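Local structure of putative bacterial transcription regulation protein (Staphylococcus aureus, 3LUR) at residues S11-V15 with A75-D79; I17-Y21 with F34-C38; I31-W35 with S71-A75; D54-I58 with F135-Q139; Y97-E101 with V117-I121. The protein probably binds small-molecule effectors through an integron-associated effector-binding fold and thereby takes part in transcription regulation. All coordinates share one frame; numbering follows the deposited sequence.

Contact 1: S11-V15 with A75-D79; sequences SLTLV and AVTGD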
# COMPACT_ATOMS: atom_id res chain seq x y z
N SER A 11 -4.19 -13.59 -6.76
CA SER A 11 -4.85 -13.13 -5.55
C SER A 11 -3.91 -13.41 -4.40
O SER A 11 -3.27 -14.45 -4.34
CB SER A 11 -6.19 -13.81 -5.33
OG SER A 11 -7.10 -13.44 -6.36
N LEU A 12 -3.82 -12.47 -3.48
CA LEU A 12 -2.91 -12.63 -2.36
C LEU A 12 -3.63 -12.51 -1.04
O LEU A 12 -4.68 -11.89 -0.95
CB LEU A 12 -1.82 -11.56 -2.43
CG LEU A 12 -0.91 -11.60 -3.66
CD1 LEU A 12 -0.04 -10.39 -3.66
CD2 LEU A 12 -0.06 -12.87 -3.74
N THR A 13 -3.09 -13.18 -0.03
CA THR A 13 -3.62 -13.06 1.31
C THR A 13 -2.77 -12.02 2.04
O THR A 13 -1.54 -12.17 2.15
CB THR A 13 -3.55 -14.38 2.05
OG1 THR A 13 -4.42 -15.32 1.43
CG2 THR A 13 -3.98 -14.20 3.49
N LEU A 14 -3.42 -10.96 2.51
CA LEU A 14 -2.70 -9.89 3.23
C LEU A 14 -3.07 -9.95 4.71
O LEU A 14 -4.24 -10.10 5.06
CB LEU A 14 -3.06 -8.55 2.64
CG LEU A 14 -2.73 -8.36 1.17
CD1 LEU A 14 -3.00 -6.92 0.76
CD2 LEU A 14 -1.27 -8.69 0.88
N VAL A 15 -2.05 -9.91 5.56
CA VAL A 15 -2.20 -10.02 6.99
C VAL A 15 -1.72 -8.70 7.56
O VAL A 15 -0.60 -8.25 7.28
CB VAL A 15 -1.32 -11.15 7.59
CG1 VAL A 15 -1.57 -11.30 9.08
CG2 VAL A 15 -1.56 -12.52 6.88
N ALA A 75 0.37 -4.11 6.12
CA ALA A 75 0.23 -5.53 5.94
C ALA A 75 1.38 -6.17 5.19
O ALA A 75 2.16 -5.49 4.48
CB ALA A 75 -1.06 -5.78 5.13
N VAL A 76 1.44 -7.48 5.31
CA VAL A 76 2.40 -8.28 4.55
C VAL A 76 1.64 -9.39 3.85
O VAL A 76 0.56 -9.79 4.28
CB VAL A 76 3.49 -8.94 5.44
CG1 VAL A 76 4.32 -7.88 6.15
CG2 VAL A 76 2.88 -9.93 6.46
N THR A 77 2.22 -9.89 2.75
CA THR A 77 1.65 -11.04 2.08
C THR A 77 2.01 -12.24 2.93
O THR A 77 3.19 -12.43 3.32
CB THR A 77 2.19 -11.24 0.69
OG1 THR A 77 3.62 -11.33 0.75
CG2 THR A 77 1.77 -10.11 -0.22
N GLY A 78 1.00 -13.04 3.26
CA GLY A 78 1.19 -14.21 4.09
C GLY A 78 0.38 -15.40 3.66
O GLY A 78 -0.41 -15.32 2.72
N ASP A 79 0.61 -16.52 4.33
CA ASP A 79 -0.15 -17.75 4.09
C ASP A 79 -1.40 -17.74 4.95
O ASP A 79 -1.41 -17.12 6.00
CB ASP A 79 0.69 -18.98 4.45
CG ASP A 79 1.93 -19.13 3.58
OD1 ASP A 79 1.94 -18.59 2.45
OD2 ASP A 79 2.88 -19.81 4.01
O HOH W 1 -0.37 -14.44 -0.15
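Three backbone hydrogen bonds pair T13 and V15 with V76 and G78 in antiparallel fashion. V15 and V76 form a hydrogen-bonded pair: V15 N gives to V76 O and V76 N to V15 O, each over 2.9 Å. G78 N reaches T13 O at 2.9 Å, almost straight at 171°. Between these bonds sits the non-hydrogen-bonded pair L14 and T77. There the alpha carbons supply weaker CA-H...O contacts, L14 CA lying 3.4 Å from V76 O and T77 CA approaching T13 O in the same manner. A water continues the link toward the N-terminal end of 11-15, accepting from T13 N at 3.0 Å and probably donating to G78 O.

The apolar contacts centre on the T77 methyl. With chi1 at 56°, OG1 takes the cramped site between N and C, while CG2 stands anti to the carbonyl carbon; CG2 then meets L14 CD2 at 3.5 Å and L12 CD1 at 3.9 Å. The hydroxyl, turned from these leucines, is hydrogen-bonded to N52 and to L55 N.

The pairing joins strands 5-21 and 70-77 of the barrel. L14 on one face packs against L59, L61 and L92 of strands 58-64 and 88-103, whereas V15 and V76 on the other lie under helix 43-50, touching L47.

Contact 2: I17-Y21 with F34-C38; sequences IKETY and FWQRC. With EDO (1,2-ethanediol), chain F.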
# COMPACT_ATOMS: atom_id res chain seq x y z
N ILE A 17 -3.05 -4.79 9.87
CA ILE A 17 -3.91 -3.97 10.70
C ILE A 17 -4.42 -2.81 9.88
O ILE A 17 -3.65 -2.16 9.17
CB ILE A 17 -3.15 -3.42 11.94
CG1 ILE A 17 -2.60 -4.56 12.80
CG2 ILE A 17 -4.08 -2.58 12.79
CD1 ILE A 17 -3.73 -5.42 13.44
N LYS A 18 -5.71 -2.53 10.03
CA LYS A 18 -6.35 -1.49 9.25
C LYS A 18 -6.84 -0.35 10.13
O LYS A 18 -7.31 -0.57 11.23
CB LYS A 18 -7.53 -2.09 8.46
CG LYS A 18 -8.18 -1.12 7.48
CD LYS A 18 -9.29 -1.77 6.64
CE LYS A 18 -10.65 -1.73 7.29
NZ LYS A 18 -11.73 -1.96 6.27
N GLU A 19 -6.72 0.87 9.62
CA GLU A 19 -7.29 2.07 10.27
C GLU A 19 -8.14 2.75 9.20
O GLU A 19 -7.79 2.73 8.05
CB GLU A 19 -6.22 3.01 10.80
CG GLU A 19 -5.62 2.51 12.09
CD GLU A 19 -4.76 3.54 12.81
OE1 GLU A 19 -4.48 4.63 12.25
OE2 GLU A 19 -4.35 3.24 13.94
N THR A 20 -9.28 3.30 9.60
CA THR A 20 -10.17 3.93 8.65
C THR A 20 -10.25 5.40 9.00
O THR A 20 -10.40 5.77 10.17
CB THR A 20 -11.57 3.29 8.67
OG1 THR A 20 -11.45 1.90 8.36
CG2 THR A 20 -12.54 3.96 7.65
N TYR A 21 -10.12 6.23 7.97
CA TYR A 21 -10.16 7.66 8.13
C TYR A 21 -11.34 8.23 7.34
O TYR A 21 -11.88 7.57 6.43
CB TYR A 21 -8.86 8.23 7.63
CG TYR A 21 -7.68 7.51 8.21
CD1 TYR A 21 -7.33 7.67 9.53
CD2 TYR A 21 -6.90 6.66 7.42
CE1 TYR A 21 -6.23 7.01 10.07
CE2 TYR A 21 -5.81 6.01 7.94
CZ TYR A 21 -5.48 6.19 9.27
OH TYR A 21 -4.40 5.55 9.80
N PHE A 34 0.39 6.17 12.26
CA PHE A 34 -0.04 4.78 12.31
C PHE A 34 1.17 3.87 12.16
O PHE A 34 1.31 2.90 12.92
CB PHE A 34 -1.11 4.57 11.23
CG PHE A 34 -1.61 3.16 11.10
CD1 PHE A 34 -1.67 2.31 12.18
CD2 PHE A 34 -2.16 2.74 9.89
CE1 PHE A 34 -2.16 1.01 12.03
CE2 PHE A 34 -2.67 1.47 9.74
CZ PHE A 34 -2.68 0.60 10.81
N TRP A 35 2.06 4.18 11.20
CA TRP A 35 3.30 3.42 11.07
C TRP A 35 4.13 3.52 12.36
O TRP A 35 4.69 2.53 12.83
CB TRP A 35 4.15 3.94 9.90
CG TRP A 35 3.73 3.46 8.59
CD1 TRP A 35 2.97 4.13 7.68
CD2 TRP A 35 4.04 2.20 8.00
NE1 TRP A 35 2.79 3.38 6.57
CE2 TRP A 35 3.45 2.19 6.72
CE3 TRP A 35 4.75 1.08 8.42
CZ2 TRP A 35 3.53 1.10 5.87
CZ3 TRP A 35 4.86 0.00 7.57
CH2 TRP A 35 4.23 0.01 6.31
N GLN A 36 4.22 4.73 12.92
CA GLN A 36 5.00 4.94 14.15
C GLN A 36 4.47 4.04 15.29
O GLN A 36 5.25 3.37 15.99
CB GLN A 36 4.98 6.42 14.58
CG GLN A 36 5.79 6.72 15.83
CD GLN A 36 5.83 8.21 16.20
OE1 GLN A 36 5.22 9.06 15.54
NE2 GLN A 36 6.56 8.52 17.26
N ARG A 37 3.16 4.04 15.46
CA ARG A 37 2.53 3.22 16.50
C ARG A 37 2.78 1.72 16.26
O ARG A 37 3.15 1.02 17.18
CB ARG A 37 1.03 3.55 16.63
CG ARG A 37 0.80 4.93 17.26
CD ARG A 37 -0.65 5.35 17.38
NE ARG A 37 -1.22 5.89 16.15
CZ ARG A 37 -2.01 5.23 15.29
NH1 ARG A 37 -2.32 3.95 15.48
NH2 ARG A 37 -2.50 5.87 14.23
N CYS A 38 2.58 1.24 15.04
CA CYS A 38 2.86 -0.18 14.72
C CYS A 38 4.30 -0.54 15.03
O CYS A 38 4.56 -1.61 15.57
CB CYS A 38 2.58 -0.51 13.28
SG CYS A 38 0.82 -0.47 12.84
C1 EDO F . -1.18 0.64 15.92
O1 EDO F . -1.75 1.47 16.95
C2 EDO F . -1.99 -0.64 15.78
O2 EDO F . -2.21 -1.21 17.07
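The F34 ring carries the side chain of E19 on one face, and I17 O lies near its plane at an edge, 3.4 Å from CZ. The carboxylate is stacked on the ring, planes 10° apart, with E19 CD 3.4 Å above F34 toward the rim; E19 CG adds a CH-pi contact 3.7 Å from the ring centroid. This is the first strand and helix of an arrangement consistent with the SHS2 (strand-helix-strand-strand) fold, helix 24-41 running back across the strand it follows.

E19 also meets the edge of the R37 guanidinium end-on, the two flat groups nearly coplanar. R37 NH1 gives to E19 OE2 at 2.6 Å and R37 NH2 to E19 OE1 at 3.1 Å, which makes a two-nitrogen salt bridge. A bend at chi3 (-81°) turns the arginine head back over F34, whose CA lies against one guanidinium face. A 1,2-ethanediol, probably from the crystallisation liquor, takes a further bond from R37 NH1.

E19 is thus fixed in rotation by the F34 ring against its face and bonds at both oxygens: while R37 NH2 uses the syn lone pair of OE1, Y21 OH donates to its anti lone pair over 2.6 Å.

Contact 3: I31-W35 with S71-A75; sequences IAGFW and SYMIA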
# COMPACT_ATOMS: atom_id res chain seq x y z
N ILE A 31 -1.43 8.68 8.59
CA ILE A 31 -0.68 7.49 8.20
C ILE A 31 0.73 7.36 8.81
O ILE A 31 1.09 6.28 9.26
CB ILE A 31 -0.68 7.30 6.67
CG1 ILE A 31 -2.06 6.82 6.21
CG2 ILE A 31 0.39 6.29 6.26
CD1 ILE A 31 -2.30 6.98 4.70
N ALA A 32 1.50 8.45 8.85
CA ALA A 32 2.84 8.36 9.44
C ALA A 32 2.75 7.90 10.90
O ALA A 32 3.51 7.05 11.34
CB ALA A 32 3.57 9.70 9.36
N GLY A 33 1.80 8.47 11.63
CA GLY A 33 1.59 8.13 13.02
C GLY A 33 1.18 6.68 13.20
O GLY A 33 1.56 6.05 14.18
N PHE A 34 0.39 6.17 12.26
CA PHE A 34 -0.04 4.78 12.31
C PHE A 34 1.17 3.87 12.16
O PHE A 34 1.31 2.90 12.92
CB PHE A 34 -1.11 4.57 11.23
CG PHE A 34 -1.61 3.16 11.10
CD1 PHE A 34 -1.67 2.31 12.18
CD2 PHE A 34 -2.16 2.74 9.89
CE1 PHE A 34 -2.16 1.01 12.03
CE2 PHE A 34 -2.67 1.47 9.74
CZ PHE A 34 -2.68 0.60 10.81
N TRP A 35 2.06 4.18 11.20
CA TRP A 35 3.30 3.42 11.07
C TRP A 35 4.13 3.52 12.36
O TRP A 35 4.69 2.53 12.83
CB TRP A 35 4.15 3.94 9.90
CG TRP A 35 3.73 3.46 8.59
CD1 TRP A 35 2.97 4.13 7.68
CD2 TRP A 35 4.04 2.20 8.00
NE1 TRP A 35 2.79 3.38 6.57
CE2 TRP A 35 3.45 2.19 6.72
CE3 TRP A 35 4.75 1.08 8.42
CZ2 TRP A 35 3.53 1.10 5.87
CZ3 TRP A 35 4.86 0.00 7.57
CH2 TRP A 35 4.23 0.01 6.31
N SER A 71 -9.46 3.75 4.08
CA SER A 71 -8.76 2.92 5.04
C SER A 71 -7.32 2.69 4.58
O SER A 71 -7.03 2.73 3.40
CB SER A 71 -9.47 1.57 5.21
OG SER A 71 -10.73 1.74 5.82
N TYR A 72 -6.43 2.50 5.53
CA TYR A 72 -5.07 2.20 5.24
C TYR A 72 -4.73 0.96 6.04
O TYR A 72 -4.98 0.94 7.25
CB TYR A 72 -4.20 3.32 5.70
CG TYR A 72 -2.78 3.25 5.28
CD1 TYR A 72 -2.41 3.69 4.01
CD2 TYR A 72 -1.78 2.83 6.15
CE1 TYR A 72 -1.10 3.70 3.61
CE2 TYR A 72 -0.45 2.83 5.75
CZ TYR A 72 -0.11 3.29 4.49
OH TYR A 72 1.19 3.34 4.06
N MSE A 73 -4.20 -0.04 5.38
CA MSE A 73 -3.82 -1.25 6.08
C MSE A 73 -2.32 -1.49 5.95
O MSE A 73 -1.76 -1.55 4.84
CB MSE A 73 -4.63 -2.45 5.56
CG MSE A 73 -4.30 -3.76 6.24
SE MSE A 73 -5.26 -5.17 5.26
CE MSE A 73 -4.72 -6.67 6.31
N ILE A 74 -1.66 -1.61 7.09
CA ILE A 74 -0.25 -1.98 7.11
C ILE A 74 -0.29 -3.50 7.09
O ILE A 74 -0.93 -4.11 7.95
CB ILE A 74 0.43 -1.43 8.35
CG1 ILE A 74 0.50 0.09 8.21
CG2 ILE A 74 1.83 -2.06 8.57
CD1 ILE A 74 1.01 0.82 9.46
N ALA A 75 0.37 -4.11 6.12
CA ALA A 75 0.23 -5.53 5.94
C ALA A 75 1.38 -6.17 5.19
O ALA A 75 2.16 -5.49 4.48
CB ALA A 75 -1.06 -5.78 5.13
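With CG opposite its backbone N (chi1 -171°), Y72 sends its ring from the strand toward the helix, where W35, turned the other way with CG beside N (chi1 -80°), brings its indole edge to meet it. W35 NE1 donates to Y72 OH at 3.0 Å, and the hydroxyl lies in the indole plane. E136 is the second partner of this hydroxyl; the rings themselves meet obliquely.

I74 CD1 is wedged between two aromatic faces. It sits 3.7 Å from the F34 ring centroid, on the face opposite E19, and 3.8 Å from the centroid of the five-membered ring of W35. Further along the indole, I74 CG2 packs on W35 CZ3 at 3.8 Å.

I31 covers one face of Y72: its CG2 lies 3.8 Å from the ring centroid, while CD1 reaches toward CD1 of the tyrosine. At the edge of the Y72 ring stands F34, whose CE2 also comes to 3.4 Å from Y72 O.

Helix 24-41 is thus packed on the antiparallel sheet by a layer of aromatic rings and isoleucines. A tetraethylene glycol beside W35 marks a possible pocket here, and aromatic side chains grouped round a buried glutamate recall the ligand sites of effector-binding domains.

Contact 4: D54-I58 with F135-Q139; sequences DLAGI and FELYQ. With EDO (1,2-ethanediol), chain I; EDO (1,2-ethanediol), chain H.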
# COMPACT_ATOMS: atom_id res chain seq x y z
N ASP A 54 5.63 -13.14 -1.12
CA ASP A 54 4.84 -12.94 -2.36
C ASP A 54 5.07 -11.55 -2.90
O ASP A 54 5.08 -11.36 -4.12
CB ASP A 54 3.34 -13.14 -2.13
CG ASP A 54 2.97 -14.60 -2.04
OD1 ASP A 54 3.73 -15.45 -2.53
OD2 ASP A 54 1.88 -14.90 -1.52
N LEU A 55 5.14 -10.57 -2.00
CA LEU A 55 5.58 -9.21 -2.32
C LEU A 55 6.77 -8.93 -1.42
O LEU A 55 6.73 -9.19 -0.21
CB LEU A 55 4.48 -8.18 -2.11
CG LEU A 55 3.37 -8.22 -3.16
CD1 LEU A 55 2.22 -7.35 -2.78
CD2 LEU A 55 3.94 -7.81 -4.54
N ALA A 56 7.85 -8.42 -2.02
CA ALA A 56 9.10 -8.18 -1.28
C ALA A 56 9.06 -6.83 -0.58
O ALA A 56 9.58 -5.83 -1.07
CB ALA A 56 10.31 -8.25 -2.23
N GLY A 57 8.46 -6.81 0.57
CA GLY A 57 8.41 -5.61 1.36
C GLY A 57 7.17 -5.64 2.20
O GLY A 57 6.49 -6.67 2.32
N ILE A 58 6.92 -4.53 2.84
CA ILE A 58 5.74 -4.40 3.66
C ILE A 58 4.85 -3.39 2.94
O ILE A 58 5.34 -2.41 2.30
CB ILE A 58 6.10 -4.02 5.12
CG1 ILE A 58 4.84 -3.97 5.99
CG2 ILE A 58 6.90 -2.72 5.17
CD1 ILE A 58 5.11 -4.02 7.47
N PHE A 135 -1.61 0.14 -3.41
CA PHE A 135 -0.66 0.09 -2.30
C PHE A 135 0.71 0.67 -2.55
O PHE A 135 1.18 0.77 -3.68
CB PHE A 135 -0.54 -1.36 -1.76
CG PHE A 135 -0.08 -2.39 -2.77
CD1 PHE A 135 -0.99 -3.08 -3.55
CD2 PHE A 135 1.28 -2.72 -2.88
CE1 PHE A 135 -0.58 -4.05 -4.44
CE2 PHE A 135 1.70 -3.70 -3.76
CZ PHE A 135 0.78 -4.36 -4.56
N GLU A 136 1.33 1.05 -1.44
CA GLU A 136 2.72 1.44 -1.38
C GLU A 136 3.44 0.17 -0.93
O GLU A 136 2.97 -0.52 -0.03
CB GLU A 136 2.89 2.52 -0.31
CG GLU A 136 2.04 3.74 -0.54
CD GLU A 136 1.64 4.47 0.73
OE1 GLU A 136 2.15 4.19 1.83
OE2 GLU A 136 0.80 5.36 0.61
N LEU A 137 4.58 -0.12 -1.52
CA LEU A 137 5.34 -1.28 -1.13
C LEU A 137 6.72 -0.82 -0.70
O LEU A 137 7.47 -0.18 -1.50
CB LEU A 137 5.40 -2.31 -2.26
CG LEU A 137 6.16 -3.62 -1.98
CD1 LEU A 137 5.44 -4.44 -0.87
CD2 LEU A 137 6.37 -4.44 -3.25
N TYR A 138 7.07 -1.15 0.54
CA TYR A 138 8.33 -0.71 1.18
C TYR A 138 9.35 -1.83 1.40
O TYR A 138 9.15 -2.72 2.21
CB TYR A 138 8.02 -0.08 2.53
CG TYR A 138 7.13 1.14 2.46
CD1 TYR A 138 7.66 2.38 2.18
CD2 TYR A 138 5.76 1.05 2.66
CE1 TYR A 138 6.86 3.50 2.11
CE2 TYR A 138 4.96 2.14 2.59
CZ TYR A 138 5.51 3.37 2.29
OH TYR A 138 4.68 4.47 2.20
N GLN A 139 10.43 -1.78 0.63
CA GLN A 139 11.56 -2.66 0.79
C GLN A 139 12.34 -2.19 2.00
O GLN A 139 12.12 -1.05 2.49
CB GLN A 139 12.46 -2.56 -0.45
CG GLN A 139 13.05 -1.16 -0.68
CD GLN A 139 13.90 -1.08 -1.92
OE1 GLN A 139 14.79 -1.88 -2.11
NE2 GLN A 139 13.61 -0.11 -2.78
C1 EDO I . 9.69 -2.87 -3.46
O1 EDO I . 10.87 -2.11 -3.63
C2 EDO I . 9.94 -4.29 -3.91
O2 EDO I . 10.85 -4.92 -3.02
C1 EDO H . 11.56 -4.99 5.08
O1 EDO H . 10.49 -4.11 4.67
C2 EDO H . 11.89 -5.97 3.95
O2 EDO H . 10.86 -6.94 3.79
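F135 and L55 meet at the start of strand 134-138, which pairs antiparallel with the beginning of strand 58-64 in the closed barrel of this effector-binding fold. F135 CG stands between the backbone N and the carbonyl carbon (chi1 60°), and L55 CD1 comes to 3.8 Å from CZ of the ring. The same ring is stacked on W153.

E136 adds little area to the contact, but its carboxylate lies beside the next tyrosine: Y138 OH donates to E136 OE1 over 2.6 Å, from well above the carboxylate plane. The oxygen that also takes Y72 is thus shared by two tyrosines.

L137 packs its branches into the bend of the incoming loop. CD1 meets G57 C at 3.7 Å and L55 CB at 4.1 Å, while CD2 lies against a 1,2-ethanediol probably left from the crystallisation liquor. The loop turns at A56, the centre of an inverse gamma turn.

Y138 makes the beta bridge with I58. Its N gives to I58 O at 2.8 Å, and I58 N returns a bond to Y138 O at 2.9 Å. I58 O also lies at the edge of the tyrosine ring, which meets W35 farther out.

Q139 ends the segment, its NE2 hydrogen-bonded to I149 O. Here G57, at backbone angles (phi 152°, psi -172°) open chiefly to glycine, runs so close that its CA is 3.1 Å from Y138 O and 4.4 Å from Q139 CA.

Contact 5: Y97-E101 with V117-I121; sequences YMVFE and VHHYI. With EDO (1,2-ethanediol), chain G.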
# COMPACT_ATOMS: atom_id res chain seq x y z
N TYR A 97 -1.50 -4.15 -12.71
CA TYR A 97 -1.15 -2.92 -12.04
C TYR A 97 -0.21 -2.10 -12.88
O TYR A 97 0.55 -2.63 -13.69
CB TYR A 97 -0.39 -3.22 -10.72
CG TYR A 97 -1.21 -3.88 -9.63
CD1 TYR A 97 -1.36 -5.25 -9.58
CD2 TYR A 97 -1.82 -3.12 -8.67
CE1 TYR A 97 -2.13 -5.85 -8.57
CE2 TYR A 97 -2.56 -3.68 -7.68
CZ TYR A 97 -2.72 -5.03 -7.62
OH TYR A 97 -3.49 -5.51 -6.61
N MSE A 98 -0.30 -0.78 -12.68
CA MSE A 98 0.73 0.13 -13.11
C MSE A 98 1.56 0.34 -11.85
O MSE A 98 1.00 0.65 -10.79
CB MSE A 98 0.17 1.45 -13.62
CG MSE A 98 -0.68 1.32 -14.84
SE MSE A 98 -1.42 3.08 -15.29
CE MSE A 98 -2.53 3.31 -13.72
N VAL A 99 2.86 0.14 -11.94
CA VAL A 99 3.75 0.27 -10.80
C VAL A 99 4.70 1.44 -10.98
O VAL A 99 5.49 1.46 -11.93
CB VAL A 99 4.54 -1.00 -10.55
CG1 VAL A 99 5.42 -0.84 -9.25
CG2 VAL A 99 3.60 -2.18 -10.42
N PHE A 100 4.53 2.44 -10.13
CA PHE A 100 5.32 3.67 -10.18
C PHE A 100 6.34 3.62 -9.07
O PHE A 100 6.25 2.77 -8.19
CB PHE A 100 4.43 4.89 -9.95
CG PHE A 100 3.31 5.01 -10.92
CD1 PHE A 100 2.15 4.31 -10.72
CD2 PHE A 100 3.41 5.85 -12.03
CE1 PHE A 100 1.08 4.41 -11.62
CE2 PHE A 100 2.36 5.95 -12.94
CZ PHE A 100 1.21 5.25 -12.74
N GLU A 101 7.34 4.49 -9.14
CA GLU A 101 8.35 4.62 -8.10
C GLU A 101 8.35 6.03 -7.54
O GLU A 101 8.30 7.03 -8.30
CB GLU A 101 9.74 4.26 -8.61
CG GLU A 101 9.95 2.77 -8.82
CD GLU A 101 11.39 2.39 -9.18
OE1 GLU A 101 12.17 3.29 -9.56
OE2 GLU A 101 11.74 1.19 -9.05
N VAL A 117 0.50 10.57 -9.00
CA VAL A 117 -0.13 9.37 -9.59
C VAL A 117 -1.64 9.55 -9.75
O VAL A 117 -2.17 9.27 -10.81
CB VAL A 117 0.15 8.11 -8.76
CG1 VAL A 117 -0.72 6.98 -9.25
CG2 VAL A 117 1.59 7.75 -8.85
N HIS A 118 -2.33 10.00 -8.71
CA HIS A 118 -3.78 10.26 -8.84
C HIS A 118 -4.06 11.25 -9.96
O HIS A 118 -4.95 11.03 -10.76
CB HIS A 118 -4.42 10.77 -7.54
CG HIS A 118 -4.53 9.72 -6.47
ND1 HIS A 118 -5.09 8.48 -6.69
CD2 HIS A 118 -4.20 9.76 -5.15
CE1 HIS A 118 -5.05 7.78 -5.57
NE2 HIS A 118 -4.52 8.53 -4.62
N HIS A 119 -3.26 12.30 -10.05
CA HIS A 119 -3.43 13.28 -11.10
C HIS A 119 -3.23 12.66 -12.48
O HIS A 119 -3.99 12.91 -13.41
CB HIS A 119 -2.47 14.46 -10.92
CG HIS A 119 -2.54 15.44 -12.04
ND1 HIS A 119 -3.70 16.12 -12.35
CD2 HIS A 119 -1.62 15.83 -12.94
CE1 HIS A 119 -3.48 16.89 -13.39
NE2 HIS A 119 -2.23 16.73 -13.77
N TYR A 120 -2.19 11.84 -12.61
CA TYR A 120 -1.87 11.18 -13.87
C TYR A 120 -3.01 10.27 -14.31
O TYR A 120 -3.43 10.29 -15.49
CB TYR A 120 -0.55 10.39 -13.73
CG TYR A 120 -0.32 9.46 -14.87
CD1 TYR A 120 0.16 9.92 -16.08
CD2 TYR A 120 -0.62 8.12 -14.76
CE1 TYR A 120 0.31 9.05 -17.17
CE2 TYR A 120 -0.45 7.25 -15.82
CZ TYR A 120 0.02 7.72 -17.01
OH TYR A 120 0.18 6.85 -18.05
N ILE A 121 -3.55 9.54 -13.36
CA ILE A 121 -4.70 8.65 -13.63
C ILE A 121 -5.94 9.44 -14.02
O ILE A 121 -6.62 9.10 -14.99
CB ILE A 121 -4.99 7.74 -12.42
CG1 ILE A 121 -3.89 6.72 -12.30
CG2 ILE A 121 -6.41 7.04 -12.53
CD1 ILE A 121 -3.95 5.93 -11.04
C1 EDO G . -8.45 9.40 -8.66
O1 EDO G . -7.93 9.71 -7.35
C2 EDO G . -7.33 8.82 -9.52
O2 EDO G . -6.63 7.77 -8.82
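On the helix that packs against M98 and F100, H118 ND1 shares a 2.7 Å hydrogen bond with O2 of a 1,2-ethanediol, the diol oxygen lying near the imidazole plane; either partner could be the donor. The diol, probably from the crystallisation liquor, also rests its C2 on I121 CG2 at 3.6 Å. It lies at the flank of the helix; the meeting of 97-101 with 117-121 is itself apolar.

V117 covers one face of the F100 ring. Its CG2 stands 4.0 Å from the ring centroid in a CH-pi contact, displaced toward the rim on the CG side, and CG1, set opposite the backbone N (chi1 169°), follows along to CE1 of the ring. One helical turn on, Y120 comes to the far end of the same phenylalanine: Y120 CD2 is 4.0 Å from F100 CZ, and the two rings meet obliquely with planes at 70°.

Selenomethionine M98, two residues earlier and on the same side of the strand, comes next. Its SE lies near the plane of the Y120 ring, at an edge, 4.3 Å from CE2. The bend at chi3 (-65°) carries the terminal methyl on to I121, where M98 CE meets CG1 at 3.9 Å.

Helix 108-124 is thus laid across strand 88-103, running largely counter to it. Beside strand 88-103, strand 149-156 bonds to M98 and F100 through its backbone and sends M154 against V117; Y4 touches both M98 and Y120, and V129 closes on I121.

From the N terminus, strand 5-21 enters contact 1 and then contact 2. Contact 2 closes the shortest of the loops they open, folding helix 24-41 back on its strand; contact 3 starts on that same helix, shares F34 and W35 with it, and runs to strand 70-77. Contact 1 ends on that strand too and spans contact 2 entirely, since 11-15 pairs with 75-79. Contact 4 crosses contacts 1 and 3: its loop at 54-58 lies within their spans, its partner 135-139 far beyond. Contact 5, between strand 88-103 and helix 108-124, falls within the span of contact 4, which joins the two halves of the barrel.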